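Local coordinates for protein prolyl endopeptidase (Myxococcus xanthus, PDB 2BKL) that probably hydrolyses oligopeptides on the carboxyl side of proline, and far less readily of alanine, as a serine endopeptidase of the S9A family, at residues A[318-323]-A[336-341]; A[355-360]-A[377-382]; A[294-299]-A[310-315]. One frame throughout, in Å; residues are numbered along the deposited sequence.

Contact 1 of 3, residues A[318-323]-A[336-341]; sequences SSASLL and YLKDAT
Ala320 sets its methyl group between two side chains of 336-341. CB lies 3.7 Å from Tyr336 CD1, oblique to the ring. The same CB is 3.7 Å from Lys338 CG, so it touches the foot of the lysine chain and not its amine.

Ser321 pairs with Leu337 as an antiparallel hydrogen-bonded pair. Ser321 N donates to Leu337 O at 2.9 Å, nearly straight at 165°. Leu337 N returns a bond to Ser321 O at 2.8 Å. Both side chains leave on one face of the sheet. The hydroxyl of Ser321 is held outside the hairpin, by Glu488 O.

Leu322 and Tyr336 form the next pair, which is non-hydrogen-bonded. The leucine CG is anti to the backbone N (chi1 178°), which carries CD1 over the tyrosine ring. This is a CH-pi contact: Leu322 CD1 stands 3.8 Å from the centroid of the Tyr336 ring, 13° off the normal. Leu322 CB meets the same ring at Tyr336 CE1, 3.6 Å away. Two atoms of one leucine thus pack on the ring.

Leu323 ends the segment. Its CD1 reaches Leu337 CD1 at 4.2 Å.

After Lys338 the chain reverses in a type I' turn to Thr341. The contact is the open end of the hairpin formed by strands 321-328 and 331-338, the first two strands of a four-stranded propeller sheet. Strand 341-348 lies on the other side of 331-338, and its Arg345 makes a cation-pi contact with Tyr336. The turn faces the hydrolase part: Asp339 OD1 is hydrogen-bonded to Tyr489 OH.

Contact 2 of 3, residues A[355-360]-A[377-382]; sequences RTVQLP and AYYVFT
Phe381 takes Pro360 on one face of its ring. Pro360 CG stands 3.9 Å from the centroid of the Phe381 ring, 19° off the normal and offset toward the rim. This is a CH-pi contact, with Pro360 CG closest to Phe381 CD2. Leu359 CB comes to the same ring obliquely and more loosely, 4.4 Å from Phe381 CE1.

The ring of Tyr379 is met obliquely by two aliphatic branches. Val357 CG1 lies 3.7 Å from Tyr379 CE1. Leu359 CD2 lies 3.8 Å from Tyr379 CE2. The hydroxyl end runs on to the proline, with Tyr379 OH 3.6 Å from Pro360 CD. Tyr391 of strand 386-394 also meets the Tyr379 ring, the two planes at about 15°.

The contact joins two successive four-stranded sheets of the beta-propeller. Segment 355-360 leaves strand 353-356, the outermost strand of one sheet. Strand 376-383 is the second strand of the next sheet. The two segments share no hydrogen bond, and apolar side chains make the join.

Phe381 has its CG anti to the backbone N (chi1 178°), which sends the ring out toward Pro360. On the other segment, Gln358 turns back on its own chain: Gln358 NE2 donates to Thr356 O at 3.0 Å, from above the carbonyl plane. Thr382, next to Phe381, bonds through OG1 to Ala462 O.

Contact 3 of 3, residues A[294-299]-A[310-315]; sequences RQRVFE and WKEIVP
Arg296 NH1 donates to Glu312 OE2 in a salt bridge, 3.0 Å long and straight at 164°. Arg296 CG sits between the backbone N and the carbonyl carbon (chi1 58°), and the extended chain brings NH1 to the glutamate. The oxygen lies in the guanidinium plane but is met from above its own carboxylate plane. Glu290 O takes Arg296 NH2, so both terminal nitrogens are held. Phe298 meets the guanidinium with its rim, at CZ, and takes the edge of Trp310 over one face. The Phe298 and six-membered Trp310 ring centroids are 5.4 Å apart, the planes at 62°. With an alanine in place of Arg296, Glu312 would probably lose its charged mate, and the rim of Phe298 the guanidinium face it packs against.

Behind these side chains the strands pair through a classic beta bulge: Ile313 and Val314 both face Val297, so Phe298 pairs with Glu312. Val297 O accepts from Ile313 N at 2.9 Å and from Val314 N at 3.1 Å.

Strand 311-314 is outermost in its propeller sheet, and strand 283-288 flanks 296-300 on the inner side. Val297 packs on Leu322 and Val325 of strand 321-328, and Val314 on Leu334 of strand 331-338.

All three contacts lie in the N-terminal beta-propeller and follow one another along the chain in the order 3, 1, 2. Contacts 3 and 1, with centres 16 Å apart, touch: Leu322 N is 2.8 Å from Arg294 O and Leu322 O is 2.9 Å from Gln295 NE2, both probable hydrogen bonds. They tie two successive sheets together. Contacts 1 and 2 share a sheet: contact 1 pairs its first two strands, and contact 2 starts from its last, 353-356. Their centres are 15 Å apart and their nearest atoms about 6 Å. Contacts 2 and 3 stand 23 Å apart between centres. None of these residues lines the pocket of the bound benzyloxycarbonyl-alanyl-proline ligand, which includes Ser533 and His651. Contacts 1 and 2 both bond to the hydrolase part.

Contact 1 of 3, residues A[318-323]-A[336-341]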
loop_
_atom_site.group_PDB
_atom_site.type_symbol
_atom_site.label_atom_id
_atom_site.label_comp_id
_atom_site.label_asym_id
_atom_site.label_seq_id
_atom_site.Cartn_x
_atom_site.Cartn_y
_atom_site.Cartn_z
ATOM N N SER A 318 -27.016 -0.580 5.939
ATOM C CA SER A 318 -27.808 -1.403 5.026
ATOM C C SER A 318 -27.076 -1.702 3.722
ATOM O O SER A 318 -27.353 -2.715 3.092
ATOM C CB SER A 318 -29.185 -0.763 4.755
ATOM O OG SER A 318 -29.065 0.525 4.173
ATOM N N SER A 319 -26.148 -0.830 3.304
ATOM C CA SER A 319 -25.405 -1.048 2.081
ATOM C C SER A 319 -23.931 -0.640 2.107
ATOM O O SER A 319 -23.163 -1.222 1.362
ATOM C CB SER A 319 -26.089 -0.341 0.910
ATOM O OG SER A 319 -26.066 1.055 1.091
ATOM N N ALA A 320 -23.542 0.362 2.914
ATOM C CA ALA A 320 -22.205 0.926 2.870
ATOM C C ALA A 320 -21.186 0.153 3.712
ATOM O O ALA A 320 -21.549 -0.412 4.749
ATOM C CB ALA A 320 -22.235 2.380 3.343
ATOM N N SER A 321 -19.942 0.117 3.268
ATOM C CA SER A 321 -18.878 -0.565 3.992
ATOM C C SER A 321 -18.223 0.410 4.953
ATOM O O SER A 321 -17.730 1.449 4.541
ATOM C CB SER A 321 -17.818 -1.100 3.040
ATOM O OG SER A 321 -18.401 -1.980 2.089
ATOM N N LEU A 322 -18.173 0.073 6.237
ATOM C CA LEU A 322 -17.528 0.910 7.228
ATOM C C LEU A 322 -16.056 0.558 7.266
ATOM O O LEU A 322 -15.714 -0.586 7.512
ATOM C CB LEU A 322 -18.183 0.726 8.598
ATOM C CG LEU A 322 -17.550 1.532 9.742
ATOM C CD1 LEU A 322 -17.532 3.028 9.441
ATOM C CD2 LEU A 322 -18.229 1.279 11.045
ATOM N N LEU A 323 -15.184 1.522 6.941
ATOM C CA LEU A 323 -13.734 1.274 6.829
ATOM C C LEU A 323 -12.950 1.651 8.057
ATOM O O LEU A 323 -11.968 0.988 8.378
ATOM C CB LEU A 323 -13.138 2.048 5.646
ATOM C CG LEU A 323 -13.684 1.824 4.263
ATOM C CD1 LEU A 323 -12.780 2.626 3.292
ATOM C CD2 LEU A 323 -13.754 0.356 3.947
ATOM N N TYR A 336 -17.163 5.596 5.517
ATOM C CA TYR A 336 -17.914 4.588 4.746
ATOM C C TYR A 336 -17.477 4.619 3.274
ATOM O O TYR A 336 -16.987 5.623 2.781
ATOM C CB TYR A 336 -19.403 4.825 4.820
ATOM C CG TYR A 336 -20.017 4.469 6.154
ATOM C CD1 TYR A 336 -20.416 3.169 6.442
ATOM C CD2 TYR A 336 -20.178 5.423 7.138
ATOM C CE1 TYR A 336 -20.998 2.851 7.665
ATOM C CE2 TYR A 336 -20.708 5.122 8.333
ATOM C CZ TYR A 336 -21.140 3.830 8.608
ATOM O OH TYR A 336 -21.687 3.505 9.838
ATOM N N LEU A 337 -17.671 3.484 2.601
ATOM C CA LEU A 337 -17.534 3.377 1.166
ATOM C C LEU A 337 -18.853 2.929 0.586
ATOM O O LEU A 337 -19.382 1.888 0.987
ATOM C CB LEU A 337 -16.454 2.362 0.825
ATOM C CG LEU A 337 -15.589 2.610 -0.396
ATOM C CD1 LEU A 337 -14.730 3.856 -0.215
ATOM C CD2 LEU A 337 -14.709 1.388 -0.676
ATOM N N LYS A 338 -19.400 3.695 -0.345
ATOM C CA LYS A 338 -20.639 3.376 -1.067
ATOM C C LYS A 338 -20.243 3.233 -2.524
ATOM O O LYS A 338 -19.813 4.209 -3.146
ATOM C CB LYS A 338 -21.689 4.495 -0.909
ATOM C CG LYS A 338 -22.085 4.788 0.543
ATOM C CD LYS A 338 -23.029 6.005 0.688
ATOM C CE LYS A 338 -24.325 5.850 -0.117
ATOM N NZ LYS A 338 -25.236 7.038 0.125
ATOM N N ASP A 339 -20.378 2.019 -3.056
ATOM C CA ASP A 339 -19.899 1.706 -4.408
ATOM C C ASP A 339 -18.519 2.320 -4.684
ATOM O O ASP A 339 -18.309 3.001 -5.673
ATOM C CB ASP A 339 -20.920 2.153 -5.459
ATOM C CG ASP A 339 -22.183 1.345 -5.412
ATOM O OD1 ASP A 339 -22.101 0.102 -5.371
ATOM O OD2 ASP A 339 -23.315 1.878 -5.437
ATOM N N ALA A 340 -17.593 2.058 -3.777
ATOM C CA ALA A 340 -16.182 2.443 -3.928
ATOM C C ALA A 340 -15.866 3.936 -3.826
ATOM O O ALA A 340 -14.731 4.325 -4.133
ATOM C CB ALA A 340 -15.607 1.888 -5.214
ATOM N N THR A 341 -16.826 4.744 -3.386
ATOM C CA THR A 341 -16.653 6.165 -3.139
ATOM C C THR A 341 -16.929 6.458 -1.669
ATOM O O THR A 341 -17.908 6.001 -1.105
ATOM C CB THR A 341 -17.645 6.919 -4.054
ATOM O OG1 THR A 341 -17.297 6.678 -5.429
ATOM C CG2 THR A 341 -17.569 8.417 -3.871
HETATM O O HOH W 1 -21.827 0.156 -1.405
#

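Contact 2 of 3, residues A[355-360]-A[377-382]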
loop_
_atom_site.group_PDB
_atom_site.type_symbol
_atom_site.label_atom_id
_atom_site.label_comp_id
_atom_site.label_asym_id
_atom_site.label_seq_id
_atom_site.Cartn_x
_atom_site.Cartn_y
_atom_site.Cartn_z
ATOM N N ARG A 355 -24.098 14.472 11.619
ATOM C CA ARG A 355 -24.158 14.977 10.264
ATOM C C ARG A 355 -23.290 14.158 9.335
ATOM O O ARG A 355 -22.470 13.378 9.785
ATOM C CB ARG A 355 -23.730 16.439 10.232
ATOM C CG ARG A 355 -22.238 16.677 10.236
ATOM C CD ARG A 355 -21.903 18.137 10.342
ATOM N NE ARG A 355 -22.101 18.627 11.700
ATOM C CZ ARG A 355 -21.213 18.562 12.669
ATOM N NH1 ARG A 355 -20.007 18.075 12.441
ATOM N NH2 ARG A 355 -21.526 19.039 13.860
ATOM N N THR A 356 -23.478 14.348 8.037
ATOM C CA THR A 356 -22.610 13.833 6.998
ATOM C C THR A 356 -21.763 14.979 6.497
ATOM O O THR A 356 -22.252 16.087 6.246
ATOM C CB THR A 356 -23.469 13.242 5.864
ATOM O OG1 THR A 356 -24.156 12.071 6.353
ATOM C CG2 THR A 356 -22.618 12.723 4.725
ATOM N N VAL A 357 -20.466 14.722 6.386
ATOM C CA VAL A 357 -19.545 15.689 5.839
ATOM C C VAL A 357 -19.877 15.951 4.380
ATOM O O VAL A 357 -20.011 15.026 3.580
ATOM C CB VAL A 357 -18.085 15.235 5.994
ATOM C CG1 VAL A 357 -17.140 16.310 5.452
ATOM C CG2 VAL A 357 -17.757 14.984 7.420
ATOM N N GLN A 358 -20.062 17.219 4.016
ATOM C CA GLN A 358 -20.401 17.572 2.650
ATOM C C GLN A 358 -19.143 17.785 1.845
ATOM O O GLN A 358 -18.378 18.722 2.064
ATOM C CB GLN A 358 -21.265 18.832 2.638
ATOM C CG GLN A 358 -22.554 18.678 3.448
ATOM C CD GLN A 358 -23.478 17.596 2.928
ATOM O OE1 GLN A 358 -23.906 17.637 1.758
ATOM N NE2 GLN A 358 -23.826 16.641 3.779
ATOM N N LEU A 359 -18.924 16.869 0.908
ATOM C CA LEU A 359 -17.693 16.844 0.142
ATOM C C LEU A 359 -17.794 17.805 -1.035
ATOM O O LEU A 359 -18.889 18.095 -1.544
ATOM C CB LEU A 359 -17.420 15.434 -0.367
ATOM C CG LEU A 359 -17.382 14.382 0.738
ATOM C CD1 LEU A 359 -17.194 12.982 0.139
ATOM C CD2 LEU A 359 -16.326 14.660 1.772
ATOM N N PRO A 360 -16.653 18.254 -1.515
ATOM C CA PRO A 360 -16.648 19.207 -2.637
ATOM C C PRO A 360 -17.119 18.625 -3.975
ATOM O O PRO A 360 -17.490 19.379 -4.879
ATOM C CB PRO A 360 -15.182 19.658 -2.721
ATOM C CG PRO A 360 -14.425 18.911 -1.775
ATOM C CD PRO A 360 -15.307 17.971 -1.006
ATOM N N ALA A 377 -10.606 19.305 12.999
ATOM C CA ALA A 377 -10.213 18.051 12.372
ATOM C C ALA A 377 -10.075 18.265 10.880
ATOM O O ALA A 377 -10.832 19.046 10.312
ATOM C CB ALA A 377 -11.213 16.954 12.629
ATOM N N TYR A 378 -9.177 17.536 10.235
ATOM C CA TYR A 378 -8.870 17.750 8.842
ATOM C C TYR A 378 -9.232 16.537 8.031
ATOM O O TYR A 378 -9.217 15.408 8.535
ATOM C CB TYR A 378 -7.365 18.038 8.681
ATOM C CG TYR A 378 -6.868 19.275 9.373
ATOM C CD1 TYR A 378 -6.612 19.260 10.728
ATOM C CD2 TYR A 378 -6.637 20.444 8.672
ATOM C CE1 TYR A 378 -6.160 20.402 11.374
ATOM C CE2 TYR A 378 -6.173 21.573 9.309
ATOM C CZ TYR A 378 -5.949 21.536 10.645
ATOM O OH TYR A 378 -5.490 22.664 11.294
ATOM N N TYR A 379 -9.571 16.745 6.764
ATOM C CA TYR A 379 -9.659 15.629 5.855
ATOM C C TYR A 379 -9.095 16.006 4.505
ATOM O O TYR A 379 -9.021 17.186 4.138
ATOM C CB TYR A 379 -11.092 15.089 5.723
ATOM C CG TYR A 379 -12.047 15.904 4.886
ATOM C CD1 TYR A 379 -12.823 16.896 5.448
ATOM C CD2 TYR A 379 -12.210 15.644 3.524
ATOM C CE1 TYR A 379 -13.748 17.640 4.658
ATOM C CE2 TYR A 379 -13.099 16.363 2.758
ATOM C CZ TYR A 379 -13.844 17.381 3.339
ATOM O OH TYR A 379 -14.746 18.056 2.536
ATOM N N VAL A 380 -8.667 14.978 3.789
ATOM C CA VAL A 380 -8.103 15.122 2.454
ATOM C C VAL A 380 -9.110 14.678 1.430
ATOM O O VAL A 380 -9.760 13.650 1.611
ATOM C CB VAL A 380 -6.840 14.237 2.360
ATOM C CG1 VAL A 380 -6.178 14.338 0.993
ATOM C CG2 VAL A 380 -5.823 14.571 3.451
ATOM N N PHE A 381 -9.252 15.455 0.361
ATOM C CA PHE A 381 -10.091 15.102 -0.772
ATOM C C PHE A 381 -9.307 15.122 -2.076
ATOM O O PHE A 381 -8.539 16.044 -2.337
ATOM C CB PHE A 381 -11.270 16.053 -0.863
ATOM C CG PHE A 381 -12.155 15.776 -2.031
ATOM C CD1 PHE A 381 -13.150 14.816 -1.934
ATOM C CD2 PHE A 381 -11.986 16.466 -3.214
ATOM C CE1 PHE A 381 -13.952 14.534 -2.994
ATOM C CE2 PHE A 381 -12.767 16.189 -4.285
ATOM C CZ PHE A 381 -13.763 15.233 -4.188
ATOM N N THR A 382 -9.466 14.089 -2.887
ATOM C CA THR A 382 -8.870 14.044 -4.226
ATOM C C THR A 382 -9.910 13.482 -5.172
ATOM O O THR A 382 -10.885 12.889 -4.774
ATOM C CB THR A 382 -7.607 13.147 -4.344
ATOM O OG1 THR A 382 -7.935 11.789 -3.932
ATOM C CG2 THR A 382 -6.531 13.566 -3.390
#

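Contact 3 of 3, residues A[294-299]-A[310-315]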
loop_
_atom_site.group_PDB
_atom_site.type_symbol
_atom_site.label_atom_id
_atom_site.label_comp_id
_atom_site.label_asym_id
_atom_site.label_seq_id
_atom_site.Cartn_x
_atom_site.Cartn_y
_atom_site.Cartn_z
ATOM N N ARG A 294 -19.964 -5.823 6.526
ATOM C CA ARG A 294 -19.626 -4.423 6.257
ATOM C C ARG A 294 -19.273 -3.573 7.497
ATOM O O ARG A 294 -19.119 -2.353 7.392
ATOM C CB ARG A 294 -20.752 -3.762 5.476
ATOM C CG ARG A 294 -20.906 -4.289 4.039
ATOM C CD ARG A 294 -22.047 -3.617 3.285
ATOM N NE ARG A 294 -23.310 -3.762 4.012
ATOM C CZ ARG A 294 -24.168 -4.741 3.859
ATOM N NH1 ARG A 294 -23.966 -5.709 2.960
ATOM N NH2 ARG A 294 -25.257 -4.763 4.606
ATOM N N GLN A 295 -19.105 -4.248 8.637
ATOM C CA GLN A 295 -18.602 -3.718 9.909
ATOM C C GLN A 295 -19.604 -2.895 10.691
ATOM O O GLN A 295 -20.574 -2.340 10.163
ATOM C CB GLN A 295 -17.265 -2.964 9.746
ATOM C CG GLN A 295 -16.162 -3.883 9.244
ATOM C CD GLN A 295 -14.761 -3.520 9.691
ATOM O OE1 GLN A 295 -14.149 -4.261 10.470
ATOM N NE2 GLN A 295 -14.228 -2.408 9.199
ATOM N N ARG A 296 -19.342 -2.859 11.984
ATOM C CA ARG A 296 -20.177 -2.169 12.956
ATOM C C ARG A 296 -19.311 -1.762 14.135
ATOM O O ARG A 296 -18.136 -2.152 14.209
ATOM C CB ARG A 296 -21.333 -3.081 13.400
ATOM C CG ARG A 296 -20.927 -4.407 14.011
ATOM C CD ARG A 296 -22.153 -5.201 14.432
ATOM N NE ARG A 296 -21.892 -6.583 14.764
ATOM C CZ ARG A 296 -22.784 -7.368 15.366
ATOM N NH1 ARG A 296 -23.994 -6.907 15.682
ATOM N NH2 ARG A 296 -22.477 -8.616 15.636
ATOM N N VAL A 297 -19.867 -0.954 15.023
ATOM C CA VAL A 297 -19.157 -0.459 16.203
ATOM C C VAL A 297 -19.858 -0.812 17.504
ATOM O O VAL A 297 -21.041 -0.565 17.654
ATOM C CB VAL A 297 -18.910 1.070 16.174
ATOM C CG1 VAL A 297 -17.995 1.483 17.321
ATOM C CG2 VAL A 297 -18.305 1.496 14.824
ATOM N N PHE A 298 -19.088 -1.341 18.445
ATOM C CA PHE A 298 -19.510 -1.638 19.816
ATOM C C PHE A 298 -18.827 -0.682 20.804
ATOM O O PHE A 298 -17.702 -0.212 20.586
ATOM C CB PHE A 298 -19.107 -3.069 20.212
ATOM C CG PHE A 298 -19.884 -4.148 19.532
ATOM C CD1 PHE A 298 -21.084 -4.586 20.068
ATOM C CD2 PHE A 298 -19.415 -4.751 18.375
ATOM C CE1 PHE A 298 -21.793 -5.583 19.476
ATOM C CE2 PHE A 298 -20.149 -5.731 17.758
ATOM C CZ PHE A 298 -21.345 -6.167 18.320
ATOM N N GLU A 299 -19.527 -0.374 21.890
ATOM C CA GLU A 299 -18.958 0.274 23.061
ATOM C C GLU A 299 -18.754 -0.808 24.102
ATOM O O GLU A 299 -19.672 -1.594 24.357
ATOM C CB GLU A 299 -19.877 1.368 23.609
ATOM C CG GLU A 299 -19.322 2.093 24.824
ATOM C CD GLU A 299 -20.177 3.260 25.279
ATOM O OE1 GLU A 299 -21.000 3.795 24.503
ATOM O OE2 GLU A 299 -20.022 3.649 26.441
ATOM N N TRP A 310 -21.008 -6.328 25.554
ATOM C CA TRP A 310 -20.743 -5.262 24.582
ATOM C C TRP A 310 -22.063 -4.680 24.101
ATOM O O TRP A 310 -23.031 -5.409 23.959
ATOM C CB TRP A 310 -20.003 -5.807 23.367
ATOM C CG TRP A 310 -18.619 -6.353 23.623
ATOM C CD1 TRP A 310 -18.005 -6.551 24.819
ATOM C CD2 TRP A 310 -17.679 -6.736 22.626
ATOM N NE1 TRP A 310 -16.745 -7.055 24.634
ATOM C CE2 TRP A 310 -16.516 -7.177 23.287
ATOM C CE3 TRP A 310 -17.697 -6.757 21.219
ATOM C CZ2 TRP A 310 -15.408 -7.648 22.605
ATOM C CZ3 TRP A 310 -16.616 -7.209 20.562
ATOM C CH2 TRP A 310 -15.466 -7.628 21.234
ATOM N N LYS A 311 -22.084 -3.373 23.841
ATOM C CA LYS A 311 -23.279 -2.680 23.364
ATOM C C LYS A 311 -23.055 -2.169 21.946
ATOM O O LYS A 311 -22.151 -1.388 21.698
ATOM C CB LYS A 311 -23.720 -1.565 24.312
ATOM C CG LYS A 311 -22.779 -0.433 24.581
ATOM C CD LYS A 311 -23.254 0.439 25.772
ATOM C CE LYS A 311 -23.899 1.760 25.327
ATOM N NZ LYS A 311 -24.626 2.381 26.483
ATOM N N GLU A 312 -23.837 -2.663 21.004
ATOM C CA GLU A 312 -23.774 -2.137 19.661
ATOM C C GLU A 312 -24.236 -0.680 19.662
ATOM O O GLU A 312 -25.354 -0.381 20.062
ATOM C CB GLU A 312 -24.643 -2.966 18.738
ATOM C CG GLU A 312 -24.564 -2.573 17.275
ATOM C CD GLU A 312 -25.471 -3.409 16.412
ATOM O OE1 GLU A 312 -26.711 -3.356 16.630
ATOM O OE2 GLU A 312 -24.971 -4.118 15.523
ATOM N N ILE A 313 -23.383 0.233 19.220
ATOM C CA ILE A 313 -23.764 1.650 19.118
ATOM C C ILE A 313 -23.869 2.166 17.674
ATOM O O ILE A 313 -24.546 3.157 17.442
ATOM C CB ILE A 313 -22.831 2.551 19.945
ATOM C CG1 ILE A 313 -21.373 2.426 19.507
ATOM C CG2 ILE A 313 -22.959 2.230 21.444
ATOM C CD1 ILE A 313 -20.480 3.580 20.037
ATOM N N VAL A 314 -23.188 1.531 16.725
ATOM C CA VAL A 314 -23.330 1.880 15.315
ATOM C C VAL A 314 -23.577 0.581 14.576
ATOM O O VAL A 314 -22.649 -0.216 14.354
ATOM C CB VAL A 314 -22.089 2.591 14.723
ATOM C CG1 VAL A 314 -22.332 2.931 13.222
ATOM C CG2 VAL A 314 -21.780 3.841 15.467
ATOM N N PRO A 315 -24.832 0.275 14.272
ATOM C CA PRO A 315 -25.123 -0.966 13.560
ATOM C C PRO A 315 -24.548 -1.025 12.168
ATOM O O PRO A 315 -24.193 -0.004 11.602
ATOM C CB PRO A 315 -26.664 -0.988 13.511
ATOM C CG PRO A 315 -27.072 -0.142 14.619
ATOM C CD PRO A 315 -26.061 0.967 14.683
HETATM O O HOH W 2 -21.932 0.843 10.231
#